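Local coordinates for protein copper-containing nitrite reductase (Hyphomicrobium denitrificans 1NES1, PDB 6TFO) that probably reduces nitrite to nitric oxide with electrons from cytochrome c, working as a copper-containing homotrimer with type 1 and type 2 copper sites, at residues G178-D181 against D182-Y186; N270-N274 against G275-L279; M316-E319 against K320-S323; D418-L421 against S422-D425. One frame throughout, in Å; residues are numbered along the deposited sequence.

Contact 1 of 4, residues G178-D181 against D182-Y186; sequences GQLD and DKTTY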
loop_
_atom_site.group_PDB
_atom_site.type_symbol
_atom_site.label_atom_id
_atom_site.label_comp_id
_atom_site.label_asym_id
_atom_site.label_seq_id
_atom_site.Cartn_x
_atom_site.Cartn_y
_atom_site.Cartn_z
ATOM N N GLY C 178 -9.593 -2.632 -35.518
ATOM C CA GLY C 178 -10.462 -1.538 -35.976
ATOM C C GLY C 178 -10.109 -0.250 -35.283
ATOM O O GLY C 178 -9.490 -0.317 -34.213
ATOM N N GLN C 179 -10.440 0.880 -35.903
ATOM C CA GLN C 179 -10.220 2.231 -35.342
ATOM C C GLN C 179 -11.356 2.528 -34.350
ATOM O O GLN C 179 -12.448 2.939 -34.787
ATOM C CB GLN C 179 -10.121 3.222 -36.503
ATOM C CG GLN C 179 -9.423 4.519 -36.142
ATOM C CD GLN C 179 -7.932 4.323 -35.981
ATOM O OE1 GLN C 179 -7.301 3.534 -36.697
ATOM N NE2 GLN C 179 -7.348 5.033 -35.029
ATOM N N LEU C 180 -11.113 2.270 -33.061
ATOM C CA LEU C 180 -12.079 2.477 -31.947
ATOM C C LEU C 180 -12.269 3.983 -31.727
ATOM O O LEU C 180 -13.410 4.420 -31.507
ATOM C CB LEU C 180 -11.550 1.777 -30.692
ATOM C CG LEU C 180 -12.260 2.082 -29.369
ATOM C CD1 LEU C 180 -13.752 1.799 -29.467
ATOM C CD2 LEU C 180 -11.659 1.262 -28.235
ATOM N N ASP C 181 -11.190 4.756 -31.794
ATOM C CA ASP C 181 -11.218 6.234 -31.646
ATOM C C ASP C 181 -10.100 6.782 -32.531
ATOM O O ASP C 181 -9.380 5.964 -33.136
ATOM C CB ASP C 181 -11.113 6.604 -30.158
ATOM C CG ASP C 181 -11.607 7.976 -29.730
ATOM O OD1 ASP C 181 -11.726 8.866 -30.599
ATOM O OD2 ASP C 181 -11.862 8.137 -28.510
ATOM N N ASP C 182 -9.977 8.107 -32.593
ATOM C CA ASP C 182 -9.033 8.938 -33.376
ATOM C C ASP C 182 -7.601 8.352 -33.417
ATOM O O ASP C 182 -6.987 8.323 -34.519
ATOM C CB ASP C 182 -9.095 10.322 -32.728
ATOM C CG ASP C 182 -8.674 11.488 -33.592
ATOM O OD1 ASP C 182 -8.670 11.352 -34.834
ATOM O OD2 ASP C 182 -8.334 12.519 -33.001
ATOM N N LYS C 183 -7.053 7.961 -32.261
ATOM C CA LYS C 183 -5.648 7.466 -32.107
ATOM C C LYS C 183 -5.622 6.163 -31.303
ATOM O O LYS C 183 -4.573 5.844 -30.689
ATOM C CB LYS C 183 -4.777 8.474 -31.353
ATOM C CG LYS C 183 -4.672 9.866 -31.961
ATOM C CD LYS C 183 -4.140 10.889 -30.968
ATOM C CE LYS C 183 -4.170 12.304 -31.506
ATOM N NZ LYS C 183 -3.101 13.121 -30.890
ATOM N N THR C 184 -6.733 5.427 -31.282
ATOM C CA THR C 184 -6.861 4.212 -30.440
ATOM C C THR C 184 -7.516 3.098 -31.251
ATOM O O THR C 184 -8.452 3.368 -32.024
ATOM C CB THR C 184 -7.458 4.516 -29.054
ATOM O OG1 THR C 184 -8.415 3.538 -28.666
ATOM C CG2 THR C 184 -8.063 5.893 -28.950
ATOM N N THR C 185 -6.963 1.894 -31.113
ATOM C CA THR C 185 -7.374 0.686 -31.872
ATOM C C THR C 185 -7.840 -0.371 -30.872
ATOM O O THR C 185 -7.721 -0.140 -29.659
ATOM C CB THR C 185 -6.246 0.234 -32.806
ATOM O OG1 THR C 185 -5.169 -0.252 -32.012
ATOM C CG2 THR C 185 -5.759 1.348 -33.706
ATOM N N TYR C 186 -8.406 -1.463 -31.383
ATOM C CA TYR C 186 -9.029 -2.571 -30.617
ATOM C C TYR C 186 -9.197 -3.723 -31.600
ATOM O O TYR C 186 -9.290 -3.472 -32.796
ATOM C CB TYR C 186 -10.343 -2.119 -29.970
ATOM C CG TYR C 186 -10.995 -3.127 -29.055
ATOM C CD1 TYR C 186 -10.584 -3.283 -27.742
ATOM C CD2 TYR C 186 -12.038 -3.926 -29.492
ATOM C CE1 TYR C 186 -11.169 -4.223 -26.900
ATOM C CE2 TYR C 186 -12.641 -4.868 -28.663
ATOM C CZ TYR C 186 -12.214 -5.019 -27.352
ATOM O OH TYR C 186 -12.823 -5.939 -26.535
#
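Asp181 and Thr184 meet where the hairpin of strands 166-181 and 184-191 reverses, and methyl CG2 of Thr184 rests 3.4 Å from CB of Asp181. Their backbones bond both ways: Asp181 N gives a nearly straight bond to Thr184 O at 3.1 Å, while Thr184 N reaches Asp181 O from well above the carbonyl plane. Between them runs a type I turn, and Asp182 N inside it is held by Asp181 OD1 at 2.8 Å. With CG anti to the backbone N and beside the carbonyl carbon (chi1 -159°), the carboxylate lies next to the following peptide, and OD1 takes Asp182 N on its anti side.

Leu180 N also gives Thr184 O a weak, bent hydrogen bond, so two residues of one strand face a single residue of the other, the definition of a classic beta bulge. In the second shell, Gln179 bends at chi2 (73°) and delivers NE2 to Asp181 O at 2.9 Å in the carbonyl plane, so that this oxygen accepts both the side-chain amide and Thr184 N. The other end of the amide, OE1, is taken by Thr144 N and Ala145 N. Farther from the turn, Gly178 N closes on Tyr186 O at 2.9 Å, and CD2 of Leu180 touches CB of Tyr186 at 4.0 Å.

The hairpin end lies against strands 293-302 and 328-331, with Leu180 packing on Ile302, Tyr328 and Leu330, while Thr185 is bonded through its backbone to Gly312 and Gln314.

Contact 2 of 4, residues N270-N274 against G275-L279; sequences NHITN and GMYGL. With CU (copper (II) ion), chain J.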
loop_
_atom_site.group_PDB
_atom_site.type_symbol
_atom_site.label_atom_id
_atom_site.label_comp_id
_atom_site.label_asym_id
_atom_site.label_seq_id
_atom_site.Cartn_x
_atom_site.Cartn_y
_atom_site.Cartn_z
ATOM N N ASN C 270 -18.330 -11.908 -24.553
ATOM C CA ASN C 270 -17.026 -11.526 -25.160
ATOM C C ASN C 270 -17.228 -11.320 -26.661
ATOM O O ASN C 270 -16.854 -10.248 -27.177
ATOM C CB ASN C 270 -15.942 -12.571 -24.868
ATOM C CG ASN C 270 -14.549 -12.166 -25.315
ATOM O OD1 ASN C 270 -14.321 -11.032 -25.746
ATOM N ND2 ASN C 270 -13.610 -13.093 -25.206
ATOM N N HIS C 271 -17.799 -12.315 -27.336
ATOM C CA HIS C 271 -18.115 -12.260 -28.790
ATOM C C HIS C 271 -19.004 -11.043 -29.080
ATOM O O HIS C 271 -18.777 -10.370 -30.088
ATOM C CB HIS C 271 -18.725 -13.590 -29.232
ATOM C CG HIS C 271 -17.728 -14.693 -29.254
ATOM N ND1 HIS C 271 -17.143 -15.125 -30.422
ATOM C CD2 HIS C 271 -17.199 -15.439 -28.265
ATOM C CE1 HIS C 271 -16.289 -16.091 -30.152
ATOM N NE2 HIS C 271 -16.319 -16.309 -28.838
ATOM N N ILE C 272 -19.939 -10.728 -28.187
ATOM C CA ILE C 272 -20.872 -9.585 -28.394
ATOM C C ILE C 272 -20.118 -8.262 -28.224
ATOM O O ILE C 272 -20.129 -7.480 -29.202
ATOM C CB ILE C 272 -22.133 -9.714 -27.524
ATOM C CG1 ILE C 272 -23.022 -10.855 -28.033
ATOM C CG2 ILE C 272 -22.896 -8.394 -27.463
ATOM C CD1 ILE C 272 -24.125 -11.238 -27.070
ATOM N N THR C 273 -19.444 -8.019 -27.089
ATOM C CA THR C 273 -18.693 -6.746 -26.851
ATOM C C THR C 273 -17.729 -6.469 -28.012
ATOM O O THR C 273 -17.554 -5.280 -28.374
ATOM C CB THR C 273 -17.953 -6.706 -25.502
ATOM O OG1 THR C 273 -17.341 -5.418 -25.401
ATOM C CG2 THR C 273 -16.897 -7.772 -25.336
ATOM N N ASN C 274 -17.130 -7.521 -28.575
ATOM C CA ASN C 274 -16.084 -7.412 -29.627
ATOM C C ASN C 274 -16.702 -6.984 -30.955
ATOM O O ASN C 274 -15.934 -6.492 -31.799
ATOM C CB ASN C 274 -15.286 -8.710 -29.745
ATOM C CG ASN C 274 -14.188 -8.813 -28.703
ATOM O OD1 ASN C 274 -13.396 -9.744 -28.742
ATOM N ND2 ASN C 274 -14.150 -7.888 -27.763
ATOM N N GLY C 275 -18.014 -7.197 -31.138
ATOM C CA GLY C 275 -18.816 -6.526 -32.182
ATOM C C GLY C 275 -19.732 -7.450 -32.969
ATOM O O GLY C 275 -20.247 -6.978 -34.018
ATOM N N MET C 276 -19.966 -8.684 -32.497
ATOM C CA MET C 276 -20.710 -9.724 -33.261
ATOM C C MET C 276 -22.209 -9.612 -32.932
ATOM O O MET C 276 -22.770 -10.505 -32.256
ATOM C CB MET C 276 -20.148 -11.127 -32.996
ATOM C CG MET C 276 -18.649 -11.227 -33.319
ATOM S SD MET C 276 -17.989 -12.923 -33.531
ATOM C CE MET C 276 -18.546 -13.238 -35.196
ATOM N N TYR C 277 -22.840 -8.539 -33.432
ATOM C CA TYR C 277 -24.303 -8.315 -33.343
ATOM C C TYR C 277 -24.803 -7.558 -34.576
ATOM O O TYR C 277 -24.034 -6.798 -35.182
ATOM C CB TYR C 277 -24.656 -7.582 -32.044
ATOM C CG TYR C 277 -23.846 -6.347 -31.716
ATOM C CD1 TYR C 277 -24.235 -5.089 -32.164
ATOM C CD2 TYR C 277 -22.737 -6.416 -30.883
ATOM C CE1 TYR C 277 -23.531 -3.940 -31.818
ATOM C CE2 TYR C 277 -22.022 -5.278 -30.525
ATOM C CZ TYR C 277 -22.426 -4.032 -30.983
ATOM O OH TYR C 277 -21.734 -2.912 -30.640
ATOM N N GLY C 278 -26.080 -7.763 -34.915
ATOM C CA GLY C 278 -26.787 -7.128 -36.047
ATOM C C GLY C 278 -28.291 -7.270 -35.926
ATOM O O GLY C 278 -28.775 -7.850 -34.917
ATOM N N LEU C 279 -29.021 -6.763 -36.918
ATOM C CA LEU C 279 -30.513 -6.794 -36.941
ATOM C C LEU C 279 -31.000 -7.637 -38.125
ATOM O O LEU C 279 -30.412 -7.534 -39.219
ATOM C CB LEU C 279 -31.044 -5.362 -37.030
ATOM C CG LEU C 279 -30.989 -4.536 -35.747
ATOM C CD1 LEU C 279 -31.598 -3.164 -35.977
ATOM C CD2 LEU C 279 -31.687 -5.233 -34.592
HETATM CU CU CU J . -18.058 -15.118 -32.335
#
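His271 and Met276 run next to each other toward one copper ion: His271 ND1 binds it at 2.1 Å and Met276 SD at 2.5 Å. The sulfur sits at the edge of the imidazole, in its plane, 3.9 Å from ND1, so the metal rather than ring stacking joins the two groups. The bend of Met276 at chi3 (79°) sets its methyl CE aside while the sulfur faces the ion.

Behind the ligands the backbone is compact. Helix 268-274 ends in a Schellman motif: Met276 N reaches back to His271 O at 3.2 Å, and Gly275, with phi 134°, adds weak bonds to His271 O and Ile272 O. Met276 then forms the centre of an inverse gamma turn. On the far side of the turn the packing is looser. The side chain of Tyr277 stands roughly perpendicular to that of Ile272, its CD2 4.0 Å from Ile272 CG2, although its edge comes closer to the backbone, with CE2 3.2 Å from Ile272 O in the ring plane. Neither part faces solvent to any extent, all the touching residues being buried; Ile272 also packs on Leu421 of a second subunit.

His222 and Cys263 complete the set, giving the two-histidine, cysteine and methionine ligation of a type 1 copper centre. With both ligands carried by one short turn, their spacing is largely fixed by the protein, consistent with electron transfer through a rigid site.

Contact 3 of 4, residues M316-E319 against K320-S323; sequences MDYE and KLIS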
loop_
_atom_site.group_PDB
_atom_site.type_symbol
_atom_site.label_atom_id
_atom_site.label_comp_id
_atom_site.label_asym_id
_atom_site.label_seq_id
_atom_site.Cartn_x
_atom_site.Cartn_y
_atom_site.Cartn_z
ATOM N N MET C 316 -8.938 -6.003 -24.023
ATOM C CA MET C 316 -10.183 -6.358 -23.305
ATOM C C MET C 316 -9.838 -6.651 -21.841
ATOM O O MET C 316 -8.802 -7.302 -21.584
ATOM C CB MET C 316 -10.832 -7.572 -23.973
ATOM C CG MET C 316 -12.256 -7.802 -23.573
ATOM S SD MET C 316 -12.403 -9.472 -22.979
ATOM C CE MET C 316 -11.945 -9.140 -21.293
ATOM N N ASP C 317 -10.680 -6.185 -20.926
ATOM C CA ASP C 317 -10.493 -6.357 -19.469
ATOM C C ASP C 317 -11.585 -7.295 -18.959
ATOM O O ASP C 317 -12.717 -6.827 -18.763
ATOM C CB ASP C 317 -10.504 -4.987 -18.794
ATOM C CG ASP C 317 -10.204 -5.066 -17.318
ATOM O OD1 ASP C 317 -10.579 -6.075 -16.717
ATOM O OD2 ASP C 317 -9.588 -4.119 -16.786
ATOM N N TYR C 318 -11.264 -8.572 -18.741
ATOM C CA TYR C 318 -12.269 -9.604 -18.372
ATOM C C TYR C 318 -13.002 -9.173 -17.102
ATOM O O TYR C 318 -14.220 -9.315 -17.070
ATOM C CB TYR C 318 -11.693 -11.014 -18.190
ATOM C CG TYR C 318 -12.759 -12.084 -18.191
ATOM C CD1 TYR C 318 -13.516 -12.291 -19.332
ATOM C CD2 TYR C 318 -13.062 -12.847 -17.063
ATOM C CE1 TYR C 318 -14.547 -13.220 -19.369
ATOM C CE2 TYR C 318 -14.058 -13.817 -17.096
ATOM C CZ TYR C 318 -14.820 -13.994 -18.251
ATOM O OH TYR C 318 -15.856 -14.894 -18.372
ATOM N N GLU C 319 -12.307 -8.666 -16.088
ATOM C CA GLU C 319 -12.974 -8.342 -14.797
ATOM C C GLU C 319 -13.990 -7.221 -15.024
ATOM O O GLU C 319 -15.020 -7.255 -14.367
ATOM C CB GLU C 319 -11.994 -7.995 -13.675
ATOM C CG GLU C 319 -12.223 -8.869 -12.443
ATOM C CD GLU C 319 -11.913 -10.361 -12.632
ATOM O OE1 GLU C 319 -10.819 -10.790 -12.170
ATOM O OE2 GLU C 319 -12.745 -11.100 -13.255
ATOM N N LYS C 320 -13.731 -6.294 -15.947
ATOM C CA LYS C 320 -14.668 -5.189 -16.271
ATOM C C LYS C 320 -15.894 -5.751 -17.017
ATOM O O LYS C 320 -17.026 -5.355 -16.685
ATOM C CB LYS C 320 -13.948 -4.102 -17.070
ATOM C CG LYS C 320 -13.098 -3.166 -16.224
ATOM C CD LYS C 320 -12.379 -2.157 -17.062
ATOM C CE LYS C 320 -11.350 -1.360 -16.285
ATOM N NZ LYS C 320 -10.752 -0.323 -17.160
ATOM N N LEU C 321 -15.675 -6.660 -17.964
ATOM C CA LEU C 321 -16.752 -7.306 -18.755
ATOM C C LEU C 321 -17.721 -8.028 -17.808
ATOM O O LEU C 321 -18.911 -7.699 -17.854
ATOM C CB LEU C 321 -16.140 -8.257 -19.791
ATOM C CG LEU C 321 -17.147 -9.024 -20.646
ATOM C CD1 LEU C 321 -18.045 -8.081 -21.424
ATOM C CD2 LEU C 321 -16.440 -9.981 -21.586
ATOM N N ILE C 322 -17.255 -8.946 -16.965
ATOM C CA ILE C 322 -18.159 -9.762 -16.093
ATOM C C ILE C 322 -18.767 -8.904 -14.974
ATOM O O ILE C 322 -19.765 -9.345 -14.376
ATOM C CB ILE C 322 -17.475 -11.032 -15.543
ATOM C CG1 ILE C 322 -16.333 -10.724 -14.571
ATOM C CG2 ILE C 322 -17.038 -11.917 -16.699
ATOM C CD1 ILE C 322 -15.825 -11.960 -13.833
ATOM N N SER C 323 -18.203 -7.733 -14.683
ATOM C CA SER C 323 -18.698 -6.793 -13.636
ATOM C C SER C 323 -19.520 -5.668 -14.267
ATOM O O SER C 323 -20.024 -4.833 -13.501
ATOM C CB SER C 323 -17.573 -6.192 -12.831
ATOM O OG SER C 323 -16.673 -7.182 -12.375
#
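The Tyr318 ring carries methyl CG2 of Ile322 over one face, in a CH-pi contact 3.8 Å from the ring centroid and 26° off the normal, displaced toward the rim where CZ lies. The two side chains are roughly perpendicular. CD2 of Leu321 approaches the same ring obliquely and more distantly. Ile322 presents this methyl because CG2 is anti to its carbonyl carbon, which leaves CG1 between the backbone N and the carbonyl carbon (chi1 66°); from there CD1 runs alongside Glu319 and ends 3.2 Å from its OE2.

The second flat group, the Asp317 carboxylate, occupies the N-cap of the short helix 318-323. OD1 accepts from Lys320 N at 3.3 Å, with the donor above the carboxylate plane, while the aliphatic part of Lys320 runs past OD2, from which CE is 3.3 Å away. Lys320 is extended beyond CG, carrying NZ on to Thr304 O, Val305 O and Glu327; its salt bridge with Asp317 OD2 is long. The capping carboxylate would also be expected to interact favourably with the helix dipole. Backbone bonds from Leu321 N to Asp317 O and from Ile322 N to Tyr318 O form the helical turn itself.

One turn on, Glu319 O receives the hydroxyl of Ser323, OG to O 2.6 Å, together with a weak bond from Ser323 N. A second subunit meets this helix directly: its Ser100 OG bonds Tyr318 N, its Ser422 OG bonds Leu321 O, and its His426 NE2 bonds Ile322 O.

Contact 4 of 4, residues D418-L421 against S422-D425; sequences DHAL and SRLD. With CU (copper (II) ion), chain E.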
loop_
_atom_site.group_PDB
_atom_site.type_symbol
_atom_site.label_atom_id
_atom_site.label_comp_id
_atom_site.label_asym_id
_atom_site.label_seq_id
_atom_site.Cartn_x
_atom_site.Cartn_y
_atom_site.Cartn_z
ATOM N N ASP C 418 -28.121 7.736 -25.854
ATOM C CA ASP C 418 -28.671 6.982 -24.698
ATOM C C ASP C 418 -28.838 8.032 -23.600
ATOM O O ASP C 418 -27.874 8.723 -23.336
ATOM C CB ASP C 418 -27.740 5.829 -24.356
ATOM C CG ASP C 418 -28.196 4.938 -23.229
ATOM O OD1 ASP C 418 -29.066 5.392 -22.430
ATOM O OD2 ASP C 418 -27.671 3.788 -23.161
ATOM N N HIS C 419 -30.039 8.244 -23.076
ATOM C CA HIS C 419 -30.335 9.405 -22.192
ATOM C C HIS C 419 -29.812 9.126 -20.776
ATOM O O HIS C 419 -30.098 9.946 -19.874
ATOM C CB HIS C 419 -31.836 9.767 -22.214
ATOM C CG HIS C 419 -32.084 11.233 -22.104
ATOM N ND1 HIS C 419 -31.895 11.924 -20.931
ATOM C CD2 HIS C 419 -32.474 12.144 -23.023
ATOM C CE1 HIS C 419 -32.167 13.198 -21.135
ATOM N NE2 HIS C 419 -32.521 13.365 -22.409
ATOM N N ALA C 420 -29.131 7.996 -20.565
ATOM C CA ALA C 420 -28.179 7.833 -19.440
ATOM C C ALA C 420 -26.910 8.590 -19.850
ATOM O O ALA C 420 -25.997 7.973 -20.415
ATOM C CB ALA C 420 -27.920 6.373 -19.130
ATOM N N LEU C 421 -26.901 9.901 -19.631
ATOM C CA LEU C 421 -26.125 10.849 -20.471
ATOM C C LEU C 421 -24.647 10.894 -20.068
ATOM O O LEU C 421 -23.862 11.501 -20.848
ATOM C CB LEU C 421 -26.764 12.236 -20.401
ATOM C CG LEU C 421 -27.998 12.423 -21.283
ATOM C CD1 LEU C 421 -28.592 13.800 -21.041
ATOM C CD2 LEU C 421 -27.656 12.233 -22.758
ATOM N N SER C 422 -24.257 10.269 -18.951
ATOM C CA SER C 422 -22.820 10.065 -18.642
ATOM C C SER C 422 -22.176 9.306 -19.814
ATOM O O SER C 422 -20.954 9.458 -20.025
ATOM C CB SER C 422 -22.599 9.373 -17.321
ATOM O OG SER C 422 -22.839 10.262 -16.247
ATOM N N ARG C 423 -22.969 8.576 -20.601
ATOM C CA ARG C 423 -22.422 7.741 -21.693
ATOM C C ARG C 423 -22.011 8.626 -22.869
ATOM O O ARG C 423 -21.279 8.116 -23.710
ATOM C CB ARG C 423 -23.421 6.653 -22.057
ATOM C CG ARG C 423 -23.649 5.712 -20.893
ATOM C CD ARG C 423 -24.769 4.728 -21.098
ATOM N NE ARG C 423 -25.167 4.212 -19.793
ATOM C CZ ARG C 423 -26.172 3.364 -19.582
ATOM N NH1 ARG C 423 -26.900 2.897 -20.588
ATOM N NH2 ARG C 423 -26.433 2.968 -18.352
ATOM N N LEU C 424 -22.395 9.904 -22.885
ATOM C CA LEU C 424 -21.806 10.921 -23.800
ATOM C C LEU C 424 -20.286 10.893 -23.627
ATOM O O LEU C 424 -19.554 10.893 -24.621
ATOM C CB LEU C 424 -22.320 12.320 -23.442
ATOM C CG LEU C 424 -23.747 12.664 -23.849
ATOM C CD1 LEU C 424 -24.150 14.038 -23.311
ATOM C CD2 LEU C 424 -23.907 12.610 -25.358
ATOM N N ASP C 425 -19.837 10.891 -22.376
ATOM C CA ASP C 425 -18.404 11.006 -21.996
ATOM C C ASP C 425 -17.691 9.664 -22.210
ATOM O O ASP C 425 -16.531 9.600 -21.856
ATOM C CB ASP C 425 -18.288 11.540 -20.562
ATOM C CG ASP C 425 -18.968 12.887 -20.388
ATOM O OD1 ASP C 425 -18.667 13.770 -21.211
ATOM O OD2 ASP C 425 -19.812 13.031 -19.459
HETATM CU CU CU E . -32.745 15.204 -23.434
#
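Asp418 OD2 is gripped by Arg423 NH1 in a salt bridge of 2.8 Å and by Gln299 NE2 from strand 293-302. The arginine comes from above the carboxylate plane, 38° out of it, and the two flat groups stand almost perpendicular, at 83°. The other oxygen, OD1, accepts from Ala420 N at 3.2 Å, forming an Asx turn that takes the chain from the end of strand 412-418 into the 3-10 turn of 422-425; Ser366 N is a further partner of OD1. Asp418 thus ties the loop to both sheets of the C-terminal cupredoxin domain, Gln299 in one and Ser366 in the other.

Arg423 reaches the aspartate through an extended chain from CG to NE (chi2 171°), passing Ala420, whose methyl CB sits over the centre of the guanidinium face, 3.5 Å from CZ. Its NE turns to Glu324 of the third subunit. Bonds from Arg423 N to Ala420 O and from Leu424 N to Leu421 O, the latter at 3.0 Å, wind the 3-10 turn.

Between Asp418 and Ala420, His419 turns away from the arginine, and its NE2 binds a copper ion at 2.1 Å, shared with His227 and His262 of the third subunit, which is the intersubunit type 2 arrangement of copper nitrite reductases. CG of Leu421 lies over one face of that imidazole, displaced toward its rim. Leu424 runs next to Leu421 and brings CD1 to 4.0 Å from Leu421 CD2.

Read from the N terminus, the four contacts come in series, none nesting in or crossing another, each closing a short local turn. Contact 1 closes the hairpin between strands 166-181 and 184-191; contact 2 turns helix 268-274 into strand 277-283; contact 3 caps helix 318-323; contact 4 leads out of strand 412-418. The first three touch: Tyr186 packs on Met316 and lies beside Asn274, and Leu321 of contact 3 rests on Asn270 and Thr273 of contact 2. Contact 4 stands apart within the chain, nearest atoms about 8 Å from contact 1, yet its Leu421 and Ser422 meet Ile272 and Leu321 of another subunit, relating it to contacts 2 and 3 across the trimer.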